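Local coordinates for protein polyketide synthase (Lyngbya majuscula 19L, PDB 3QIT) that probably hydrolyses the thioester of the finished curacin A chain and promotes its decarboxylation with loss of sulfate, leaving a terminal alkene, at residues L79-Q84 / A106-A111; V126-P131 / E225-I230; V263-S266 / N270-I273. All coordinates share one frame; numbering follows the deposited sequence. Where two conformers were deposited one is given.

Overall arrangement
All three contacts belong to one alpha/beta hydrolase fold and join their segments by apolar side chains, but they pair different elements. Contact 1, wholly buried, packs helix 78-91 on helix 104-115 near the subunit interface. Contact 2, about 12 Å away between centres, sets the loop after strand 120-126 on helix 220-229; it is buried too, although L130 is partly exposed. These two touch directly, L128 CD1 lying against A106 and T110. Contact 3 sets edge strand 261-265 on helix 271-274, is partly buried and includes the exposed S266; it meets contact 2 through V126 and L271. Contact 2 includes E127 of the probable catalytic triad, and the segments of contact 3 bracket H269.

Contact 1: L79-Q84 / A106-A111; sequences LTFLAQ and AMLATA
With CG anti to the carbonyl carbon in both L82 (chi1 -77°) and L108 (chi1 -67°), each leucine sends its branch into the space between helices 78-91 and 104-115. L82 has two conformers; in the one described here the two side chains cross obliquely, and L82 CD2 lies 3.6 Å from L108 CD2. The same L82 methyl reaches the second helix at two further points: A111 CB, also at 3.6 Å, and the backbone carbonyl oxygen L108 O at 3.5 Å. L82 CD1 adds a contact to A111 CB, so both L82 methyls rest against this small alanine. F81 CB sits 3.9 Å from both L108 CD1 and L108 CD2, so CD2 meets F81 as well as L82, while the F81 ring leads away from helix 104-115. L108 also touches the probable nucleophile elbow.

The segment axes approach to 10.0 Å at a crossing angle of -65°, and the closest CA pair is L82 and L108. T110 turns to the far side, where, in one of its two conformers, OG1 donates to M107 O and also bonds to Y223 OH. Across the buried interface, then, cohesion comes from packing of aliphatic carbons, while nearby polar groups pair within their own helix or with other partners.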
ATOM      1  N   LEU B  79       4.166  -3.783   3.286  1.00 16.99           N
ATOM      2  CA  LEU B  79       4.458  -2.627   4.172  1.00 18.40           C
ATOM      3  C   LEU B  79       3.420  -2.504   5.308  1.00 18.51           C
ATOM      4  O   LEU B  79       3.770  -2.286   6.465  1.00 16.61           O
ATOM      5  CB  LEU B  79       4.548  -1.306   3.397  1.00 22.17           C
ATOM      6  CG  LEU B  79       4.911  -0.072   4.246  1.00 29.20           C
ATOM      7  CD1 LEU B  79       6.343  -0.146   4.798  1.00 30.75           C
ATOM      8  CD2 LEU B  79       4.722   1.230   3.467  1.00 33.72           C
ATOM      9  N   THR B  80       2.135  -2.621   4.962  1.00 18.02           N
ATOM     10  CA  THR B  80       1.085  -2.683   5.975  1.00 14.89           C
ATOM     11  C   THR B  80       1.324  -3.796   6.991  1.00 13.25           C
ATOM     12  O   THR B  80       1.267  -3.553   8.198  1.00 16.74           O
ATOM     13  CB  THR B  80      -0.299  -2.848   5.334  1.00 15.56           C
ATOM     14  OG1 THR B  80      -0.627  -1.645   4.623  1.00 17.62           O
ATOM     15  CG2 THR B  80      -1.361  -3.151   6.399  1.00 18.05           C
ATOM     16  N   PHE B  81       1.602  -5.022   6.526  1.00 14.16           N
ATOM     17  CA  PHE B  81       1.910  -6.089   7.500  1.00 14.40           C
ATOM     18  C   PHE B  81       3.145  -5.780   8.336  1.00 13.50           C
ATOM     19  O   PHE B  81       3.197  -6.118   9.537  1.00 15.32           O
ATOM     20  CB  PHE B  81       2.077  -7.455   6.811  1.00 15.11           C
ATOM     21  CG  PHE B  81       0.806  -7.967   6.152  1.00 15.50           C
ATOM     22  CD1 PHE B  81      -0.422  -7.915   6.821  1.00 16.23           C
ATOM     23  CD2 PHE B  81       0.848  -8.560   4.892  1.00 22.43           C
ATOM     24  CE1 PHE B  81      -1.585  -8.397   6.240  1.00 17.46           C
ATOM     25  CE2 PHE B  81      -0.324  -9.042   4.286  1.00 25.29           C
ATOM     26  CZ  PHE B  81      -1.548  -8.968   4.964  1.00 19.69           C
ATOM     27  N   LEU B  82       4.162  -5.181   7.722  1.00 14.55           N
ATOM     28  CA  LEU B  82       5.364  -4.825   8.475  0.50 15.89           C
ATOM     29  C   LEU B  82       5.059  -3.784   9.545  1.00 14.67           C
ATOM     30  O   LEU B  82       5.533  -3.888  10.668  1.00 16.82           O
ATOM     31  CB  LEU B  82       6.455  -4.320   7.542  0.50 14.19           C
ATOM     32  CG  LEU B  82       7.152  -5.435   6.783  0.50 12.53           C
ATOM     33  CD1 LEU B  82       8.140  -4.837   5.786  0.50 13.81           C
ATOM     34  CD2 LEU B  82       7.841  -6.399   7.743  0.50 12.40           C
ATOM     35  N   ALA B  83       4.252  -2.783   9.197  1.00 15.59           N
ATOM     36  CA  ALA B  83       3.876  -1.763  10.167  1.00 15.11           C
ATOM     37  C   ALA B  83       3.077  -2.380  11.319  1.00 14.69           C
ATOM     38  O   ALA B  83       3.175  -1.935  12.468  1.00 15.50           O
ATOM     39  CB  ALA B  83       3.058  -0.618   9.474  1.00 17.68           C
ATOM     40  N   GLN B  84       2.211  -3.341  10.991  1.00 14.22           N
ATOM     41  CA  GLN B  84       1.411  -4.043  11.976  1.00 12.86           C
ATOM     42  C   GLN B  84       2.331  -4.793  12.941  1.00 14.27           C
ATOM     43  O   GLN B  84       2.124  -4.735  14.152  1.00 15.99           O
ATOM     44  CB  GLN B  84       0.460  -5.053  11.279  1.00 14.33           C
ATOM     45  CG  GLN B  84      -0.468  -5.783  12.245  1.00 14.27           C
ATOM     46  CD  GLN B  84      -1.201  -6.981  11.611  1.00 15.46           C
ATOM     47  OE1 GLN B  84      -1.173  -7.201  10.386  1.00 14.27           O
ATOM     48  NE2 GLN B  84      -1.874  -7.748  12.462  1.00 16.28           N
ATOM     49  N   ALA B 106       8.086 -15.650   7.657  1.00 14.98           N
ATOM     50  CA  ALA B 106       9.544 -15.623   7.757  1.00 14.94           C
ATOM     51  C   ALA B 106      10.110 -14.440   6.979  1.00 16.64           C
ATOM     52  O   ALA B 106      11.038 -13.775   7.438  1.00 15.76           O
ATOM     53  CB  ALA B 106      10.137 -16.939   7.237  1.00 16.13           C
ATOM     54  N   MET B 107       9.539 -14.163   5.800  1.00 14.87           N
ATOM     55  CA  MET B 107       9.928 -12.980   5.013  1.00 16.36           C
ATOM     56  C   MET B 107       9.660 -11.723   5.848  1.00 18.61           C
ATOM     57  O   MET B 107      10.526 -10.881   5.979  1.00 18.02           O
ATOM     58  CB  MET B 107       9.146 -12.900   3.682  1.00 17.90           C
ATOM     59  CG  MET B 107       9.508 -11.684   2.832  1.00 25.62           C
ATOM     60  SD  MET B 107       8.665 -10.153   3.328  1.00 32.21           S
ATOM     61  CE  MET B 107       6.947 -10.483   2.901  1.00 29.92           C
ATOM     62  N   LEU B 108       8.471 -11.628   6.443  1.00 17.22           N
ATOM     63  CA  LEU B 108       8.153 -10.460   7.286  1.00 16.78           C
ATOM     64  C   LEU B 108       9.081 -10.338   8.490  1.00 18.12           C
ATOM     65  O   LEU B 108       9.497  -9.231   8.857  1.00 18.49           O
ATOM     66  CB  LEU B 108       6.683 -10.441   7.728  1.00 16.81           C
ATOM     67  CG  LEU B 108       5.711 -10.224   6.552  1.00 18.23           C
ATOM     68  CD1 LEU B 108       4.283 -10.678   6.972  1.00 18.73           C
ATOM     69  CD2 LEU B 108       5.698  -8.770   6.099  1.00 19.38           C
ATOM     70  N   ALA B 109       9.398 -11.481   9.082  1.00 16.06           N
ATOM     71  CA  ALA B 109      10.316 -11.531  10.207  1.00 16.78           C
ATOM     72  C   ALA B 109      11.685 -11.015   9.804  1.00 17.63           C
ATOM     73  O   ALA B 109      12.299 -10.272  10.568  1.00 17.05           O
ATOM     74  CB  ALA B 109      10.410 -12.945  10.756  1.00 19.72           C
ATOM     75  N   THR B 110      12.172 -11.383   8.618  1.00 16.59           N
ATOM     76  CA  THR B 110      13.489 -10.872   8.178  0.50 18.22           C
ATOM     77  C   THR B 110      13.477  -9.351   8.024  1.00 19.33           C
ATOM     78  O   THR B 110      14.455  -8.665   8.348  1.00 19.33           O
ATOM     79  CB  THR B 110      14.041 -11.506   6.858  0.50 18.09           C
ATOM     80  OG1 THR B 110      13.211 -11.167   5.738  0.50 15.70           O
ATOM     81  CG2 THR B 110      14.160 -13.009   6.973  0.50 19.63           C
ATOM     82  N   ALA B 111      12.382  -8.821   7.518  1.00 17.84           N
ATOM     83  CA  ALA B 111      12.304  -7.392   7.313  1.00 20.25           C
ATOM     84  C   ALA B 111      12.274  -6.660   8.640  1.00 17.20           C
ATOM     85  O   ALA B 111      13.023  -5.694   8.848  1.00 20.52           O
ATOM     86  CB  ALA B 111      11.114  -7.040   6.438  1.00 17.50           C
TER

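Contact 2: V126-P131 / E225-I230; sequences VELPLP and EMLKSI
L227 points its two methyls at L128 and L130, joining helix 220-229 to the loop that follows strand 120-126 of the alpha/beta hydrolase sheet. This loop carries E127, which appears to be the acid of a Ser-His-Glu triad: its OE1 bonds to H269 ND1, and S103 is the probable nucleophile.

The two leucines of the loop meet L227 in different ways. L128 and L227 extend toward each other, tip to tip. L128 CG is anti to its own N (chi1 180°), which carries the branch outward from the loop, and CD2 comes to rest 4.1 Å from both L227 CD1 and L227 CD2. L130 instead crosses L227 at a slant: its CB leaves neither toward nor away from the helix, and the branch then bends nearer to bring CD2 within van der Waals range of L227 CD1. The L227 CD1 methyl is therefore shared by both loop leucines, while its CD2 serves L128 alone of the two. The backbones remain well apart, the nearest CA atoms being those of L130 and L227 at 10.2 Å, so side chains span the whole gap.

Neighbouring elements complete the packing. L128 and L227 both touch T110 of helix 104-115, and L130 lies on Q252 and Q253 of helix 247-256. L128 O also accepts from Q253 NE2 and N245 ND2, which ties down the loop backbone just beyond E127.

S229 OG turns back to donate to M226 O at 2.6 Å, meeting the carbonyl at 132° and tilted 15° from its plane. Across the leucine cluster, the shortest approach is L130 CD2 to L227 CD1, 3.8 Å.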
ATOM      1  N   VAL B 126      11.530 -20.095   9.469  1.00 15.95           N
ATOM      2  CA  VAL B 126      11.065 -21.432   9.103  1.00 15.85           C
ATOM      3  C   VAL B 126      10.531 -21.382   7.691  1.00 19.44           C
ATOM      4  O   VAL B 126       9.578 -20.641   7.413  1.00 16.68           O
ATOM      5  CB  VAL B 126       9.965 -21.939  10.060  1.00 16.00           C
ATOM      6  CG1 VAL B 126       9.577 -23.389   9.731  1.00 19.82           C
ATOM      7  CG2 VAL B 126      10.474 -21.873  11.499  1.00 19.56           C
ATOM      8  N   GLU B 127      11.194 -22.119   6.798  1.00 17.06           N
ATOM      9  CA  GLU B 127      10.803 -22.188   5.380  1.00 20.42           C
ATOM     10  C   GLU B 127      10.754 -20.815   4.721  1.00 20.30           C
ATOM     11  O   GLU B 127       9.722 -20.373   4.179  1.00 21.15           O
ATOM     12  CB  GLU B 127       9.494 -22.961   5.232  1.00 19.93           C
ATOM     13  CG  GLU B 127       9.704 -24.473   5.465  1.00 22.16           C
ATOM     14  CD  GLU B 127      10.219 -25.166   4.225  1.00 24.59           C
ATOM     15  OE1 GLU B 127       9.513 -25.076   3.184  1.00 25.91           O
ATOM     16  OE2 GLU B 127      11.320 -25.781   4.269  1.00 22.35           O
ATOM     17  N   LEU B 128      11.897 -20.143   4.757  1.00 19.63           N
ATOM     18  CA  LEU B 128      12.051 -18.825   4.168  1.00 20.58           C
ATOM     19  C   LEU B 128      12.023 -18.939   2.656  1.00 19.31           C
ATOM     20  O   LEU B 128      12.794 -19.691   2.089  1.00 20.87           O
ATOM     21  CB  LEU B 128      13.389 -18.212   4.619  1.00 19.23           C
ATOM     22  CG  LEU B 128      13.662 -16.817   4.057  1.00 18.95           C
ATOM     23  CD1 LEU B 128      12.822 -15.750   4.795  1.00 22.33           C
ATOM     24  CD2 LEU B 128      15.169 -16.518   4.127  1.00 18.30           C
ATOM     25  N   PRO B 129      11.101 -18.205   1.999  1.00 17.72           N
ATOM     26  CA  PRO B 129      11.116 -18.240   0.522  1.00 24.72           C
ATOM     27  C   PRO B 129      12.123 -17.249  -0.062  1.00 27.38           C
ATOM     28  O   PRO B 129      12.654 -16.395   0.648  1.00 26.76           O
ATOM     29  CB  PRO B 129       9.677 -17.859   0.143  1.00 24.60           C
ATOM     30  CG  PRO B 129       9.073 -17.205   1.371  1.00 28.95           C
ATOM     31  CD  PRO B 129       9.989 -17.416   2.556  1.00 24.55           C
ATOM     32  N   LEU B 130      12.410 -17.384  -1.351  1.00 28.88           N
ATOM     33  CA  LEU B 130      13.157 -16.360  -2.055  1.00 25.66           C
ATOM     34  C   LEU B 130      12.279 -15.956  -3.232  1.00 32.96           C
ATOM     35  O   LEU B 130      11.630 -16.825  -3.832  1.00 33.91           O
ATOM     36  CB  LEU B 130      14.488 -16.903  -2.572  1.00 31.54           C
ATOM     37  CG  LEU B 130      15.702 -17.004  -1.648  1.00 34.34           C
ATOM     38  CD1 LEU B 130      16.944 -17.393  -2.473  1.00 35.21           C
ATOM     39  CD2 LEU B 130      15.940 -15.698  -0.896  1.00 35.38           C
ATOM     40  N   PRO B 131      12.237 -14.650  -3.541  1.00 30.22           N
ATOM     41  CA  PRO B 131      11.567 -14.183  -4.760  1.00 34.34           C
ATOM     42  C   PRO B 131      12.203 -14.785  -6.005  1.00 34.81           C
ATOM     43  O   PRO B 131      13.434 -14.930  -6.075  1.00 34.06           O
ATOM     44  CB  PRO B 131      11.808 -12.670  -4.734  1.00 35.19           C
ATOM     45  CG  PRO B 131      12.087 -12.338  -3.318  1.00 34.04           C
ATOM     46  CD  PRO B 131      12.805 -13.530  -2.768  1.00 28.63           C
ATOM     47  N   GLU B 225      20.097  -8.563  -0.611  1.00 34.39           N
ATOM     48  CA  GLU B 225      20.853  -7.525   0.075  1.00 39.42           C
ATOM     49  C   GLU B 225      20.311  -7.306   1.485  1.00 34.89           C
ATOM     50  O   GLU B 225      21.084  -7.076   2.415  1.00 37.79           O
ATOM     51  CB  GLU B 225      20.891  -6.217  -0.724  1.00 43.70           C
ATOM     52  CG  GLU B 225      21.766  -6.278  -1.982  1.00 53.26           C
ATOM     53  CD  GLU B 225      23.268  -6.383  -1.689  1.00 60.05           C
ATOM     54  OE1 GLU B 225      24.030  -6.727  -2.624  1.00 65.48           O
ATOM     55  OE2 GLU B 225      23.698  -6.117  -0.540  1.00 60.33           O
ATOM     56  N   MET B 226      18.990  -7.390   1.638  1.00 35.92           N
ATOM     57  CA  MET B 226      18.364  -7.333   2.958  1.00 37.41           C
ATOM     58  C   MET B 226      18.883  -8.479   3.825  1.00 34.82           C
ATOM     59  O   MET B 226      19.341  -8.248   4.953  1.00 35.21           O
ATOM     60  CB  MET B 226      16.834  -7.384   2.844  1.00 37.97           C
ATOM     61  CG  MET B 226      16.108  -7.872   4.108  1.00 42.31           C
ATOM     62  SD  MET B 226      14.333  -7.583   4.079  1.00 45.65           S
ATOM     63  CE  MET B 226      14.311  -5.822   4.386  1.00 44.98           C
ATOM     64  N   LEU B 227      18.821  -9.699   3.285  1.00 27.31           N
ATOM     65  CA  LEU B 227      19.268 -10.898   4.010  1.00 25.02           C
ATOM     66  C   LEU B 227      20.742 -10.789   4.420  1.00 27.64           C
ATOM     67  O   LEU B 227      21.113 -11.136   5.554  1.00 28.58           O
ATOM     68  CB  LEU B 227      19.042 -12.169   3.181  1.00 26.71           C
ATOM     69  CG  LEU B 227      17.606 -12.585   2.800  1.00 22.58           C
ATOM     70  CD1 LEU B 227      17.608 -13.894   2.058  1.00 27.79           C
ATOM     71  CD2 LEU B 227      16.670 -12.657   3.998  1.00 25.91           C
ATOM     72  N   LYS B 228      21.557 -10.255   3.514  1.00 26.04           N
ATOM     73  CA  LYS B 228      22.984 -10.085   3.764  1.00 35.07           C
ATOM     74  C   LYS B 228      23.241  -9.144   4.948  1.00 34.73           C
ATOM     75  O   LYS B 228      24.211  -9.333   5.683  1.00 39.11           O
ATOM     76  CB  LYS B 228      23.686  -9.576   2.495  1.00 36.77           C
ATOM     77  CG  LYS B 228      25.191  -9.779   2.485  1.00 43.71           C
ATOM     78  CD  LYS B 228      25.832  -9.249   1.204  1.00 49.97           C
ATOM     79  CE  LYS B 228      27.344  -9.501   1.207  1.00 53.20           C
ATOM     80  NZ  LYS B 228      28.061  -8.782   0.107  1.00 54.78           N
ATOM     81  N   SER B 229      22.349  -8.167   5.130  1.00 32.37           N
ATOM     82  CA  SER B 229      22.500  -7.094   6.127  1.00 37.58           C
ATOM     83  C   SER B 229      22.122  -7.492   7.558  1.00 34.28           C
ATOM     84  O   SER B 229      22.486  -6.793   8.523  1.00 33.71           O
ATOM     85  CB  SER B 229      21.667  -5.872   5.716  1.00 41.56           C
ATOM     86  OG  SER B 229      20.290  -6.035   6.049  1.00 43.46           O
ATOM     87  N   ILE B 230      21.393  -8.599   7.692  1.00 31.22           N
ATOM     88  CA  ILE B 230      20.870  -9.081   8.973  0.60 30.49           C
ATOM     89  C   ILE B 230      22.040  -9.271   9.959  1.00 32.73           C
ATOM     90  O   ILE B 230      22.911 -10.100   9.696  1.00 31.43           O
ATOM     91  CB  ILE B 230      20.078 -10.432   8.790  0.60 31.53           C
ATOM     92  CG1 ILE B 230      18.881 -10.286   7.821  0.60 34.76           C
ATOM     93  CG2 ILE B 230      19.618 -10.979  10.144  0.60 28.77           C
ATOM     94  CD1 ILE B 230      18.309 -11.649   7.222  0.60 45.05           C
TER

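Contact 3: V263-S266 / N270-I273; sequences VFLS and NLHI
The turn from edge strand 261-265 to helix 271-274 carries H269, the probable histidine of the Ser-His-Glu triad, and L265 with L271 forms the apolar link between its two sides. L265 CB and L271 CD2 lie 4.1 Å apart, in the one side-chain pair that meets across the contact. The closest approach is thus made by the stem of L265, whose CG stands beside the backbone N (chi1 -67°); its CD1 lies a little farther, 4.4 Å from L271 CD1. L271 has a similar first torsion (-71°), but here the branch reaches across and CD2 makes the approach. That methyl also lies 4.4 Å from the carbonyl oxygen S266 O, a loose contact with the backbone just past the strand. The CA atoms of L265 and L271 are 7.7 Å apart, a separation bridged by the L265 stem and the L271 branch together.

The helix start is held by its backbone: I273 N donates to N270 O at 3.0 Å, while N270, at the N-cap position, makes no capping bond with its side chain. I273 CG1 covers one face of the H272 ring, 3.8 Å above its centre, and H272 NE2 bonds to E37 OE1.

On the sheet, L265 pairs through its backbone with Y238 and D240. Its side chain and that of L271 both rest on V237 of strand 234-239, and L279 of helix 276-284 also packs against L265.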
ATOM      1  N   VAL B 263      19.266 -25.681   9.847  1.00 19.36           N
ATOM      2  CA  VAL B 263      18.781 -26.956  10.357  1.00 22.01           C
ATOM      3  C   VAL B 263      17.691 -27.560   9.481  1.00 22.78           C
ATOM      4  O   VAL B 263      16.834 -26.845   8.919  1.00 20.02           O
ATOM      5  CB  VAL B 263      18.404 -26.877  11.868  1.00 28.59           C
ATOM      6  CG1 VAL B 263      17.156 -26.099  12.083  1.00 29.77           C
ATOM      7  CG2 VAL B 263      18.299 -28.287  12.507  1.00 32.47           C
ATOM      8  N   PHE B 264      17.741 -28.880   9.345  1.00 22.55           N
ATOM      9  CA  PHE B 264      16.699 -29.593   8.622  1.00 25.35           C
ATOM     10  C   PHE B 264      15.887 -30.443   9.574  1.00 29.25           C
ATOM     11  O   PHE B 264      16.424 -31.330  10.242  1.00 34.32           O
ATOM     12  CB  PHE B 264      17.312 -30.431   7.488  1.00 26.52           C
ATOM     13  CG  PHE B 264      17.963 -29.595   6.423  1.00 28.62           C
ATOM     14  CD1 PHE B 264      19.270 -29.111   6.584  1.00 28.11           C
ATOM     15  CD2 PHE B 264      17.257 -29.244   5.278  1.00 27.85           C
ATOM     16  CE1 PHE B 264      19.866 -28.314   5.597  1.00 31.30           C
ATOM     17  CE2 PHE B 264      17.844 -28.452   4.284  1.00 31.43           C
ATOM     18  CZ  PHE B 264      19.149 -27.985   4.445  1.00 31.82           C
ATOM     19  N   LEU B 265      14.591 -30.168   9.617  1.00 22.35           N
ATOM     20  CA  LEU B 265      13.668 -30.903  10.461  1.00 22.23           C
ATOM     21  C   LEU B 265      12.944 -31.918   9.599  1.00 24.96           C
ATOM     22  O   LEU B 265      12.890 -31.777   8.371  1.00 26.45           O
ATOM     23  CB  LEU B 265      12.655 -29.950  11.105  1.00 22.40           C
ATOM     24  CG  LEU B 265      13.157 -28.925  12.135  1.00 25.78           C
ATOM     25  CD1 LEU B 265      11.973 -28.244  12.866  1.00 24.49           C
ATOM     26  CD2 LEU B 265      14.130 -29.575  13.124  1.00 25.75           C
ATOM     27  N   SER B 266      12.392 -32.938  10.237  1.00 28.38           N
ATOM     28  CA  SER B 266      11.695 -33.982   9.514  1.00 32.76           C
ATOM     29  C   SER B 266      10.286 -33.510   9.181  1.00 32.50           C
ATOM     30  O   SER B 266       9.417 -33.466  10.046  1.00 31.39           O
ATOM     31  CB  SER B 266      11.661 -35.274  10.327  1.00 38.14           C
ATOM     32  OG  SER B 266      10.929 -36.269   9.636  1.00 42.42           O
ATOM     33  N   ASN B 270       5.151 -27.337   5.919  1.00 20.22           N
ATOM     34  CA  ASN B 270       4.345 -26.915   7.059  1.00 21.76           C
ATOM     35  C   ASN B 270       4.873 -27.441   8.384  1.00 18.40           C
ATOM     36  O   ASN B 270       4.203 -28.188   9.102  1.00 17.93           O
ATOM     37  CB  ASN B 270       2.895 -27.297   6.798  1.00 22.16           C
ATOM     38  CG  ASN B 270       2.300 -26.468   5.691  1.00 23.91           C
ATOM     39  OD1 ASN B 270       2.318 -25.230   5.755  1.00 22.39           O
ATOM     40  ND2 ASN B 270       1.803 -27.130   4.661  1.00 23.21           N
ATOM     41  N   LEU B 271       6.089 -27.020   8.704  1.00 19.87           N
ATOM     42  CA  LEU B 271       6.813 -27.535   9.871  1.00 20.77           C
ATOM     43  C   LEU B 271       6.165 -27.183  11.206  1.00 22.14           C
ATOM     44  O   LEU B 271       6.324 -27.901  12.194  1.00 21.95           O
ATOM     45  CB  LEU B 271       8.264 -27.052   9.848  1.00 22.03           C
ATOM     46  CG  LEU B 271       9.208 -27.651   8.800  1.00 21.53           C
ATOM     47  CD1 LEU B 271      10.590 -27.001   8.914  1.00 20.45           C
ATOM     48  CD2 LEU B 271       9.326 -29.171   8.920  1.00 24.45           C
ATOM     49  N   HIS B 272       5.423 -26.080  11.248  1.00 19.00           N
ATOM     50  CA  HIS B 272       4.703 -25.713  12.460  1.00 22.32           C
ATOM     51  C   HIS B 272       3.652 -26.753  12.838  1.00 21.47           C
ATOM     52  O   HIS B 272       3.219 -26.809  13.995  1.00 19.36           O
ATOM     53  CB  HIS B 272       4.083 -24.304  12.322  1.00 19.72           C
ATOM     54  CG  HIS B 272       3.128 -24.170  11.182  1.00 23.44           C
ATOM     55  ND1 HIS B 272       3.456 -24.527   9.889  1.00 23.74           N
ATOM     56  CD2 HIS B 272       1.860 -23.698  11.131  1.00 21.07           C
ATOM     57  CE1 HIS B 272       2.426 -24.289   9.097  1.00 22.92           C
ATOM     58  NE2 HIS B 272       1.447 -23.786   9.828  1.00 23.69           N
ATOM     59  N   ILE B 273       3.286 -27.614  11.879  1.00 17.58           N
ATOM     60  CA  ILE B 273       2.357 -28.705  12.150  1.00 16.44           C
ATOM     61  C   ILE B 273       3.115 -30.045  12.125  1.00 21.64           C
ATOM     62  O   ILE B 273       2.972 -30.862  13.053  1.00 26.68           O
ATOM     63  CB  ILE B 273       1.202 -28.742  11.116  1.00 18.87           C
ATOM     64  CG1 ILE B 273       0.547 -27.356  10.994  1.00 24.28           C
ATOM     65  CG2 ILE B 273       0.183 -29.837  11.465  1.00 24.81           C
ATOM     66  CD1 ILE B 273       0.051 -26.773  12.297  1.00 21.46           C
TER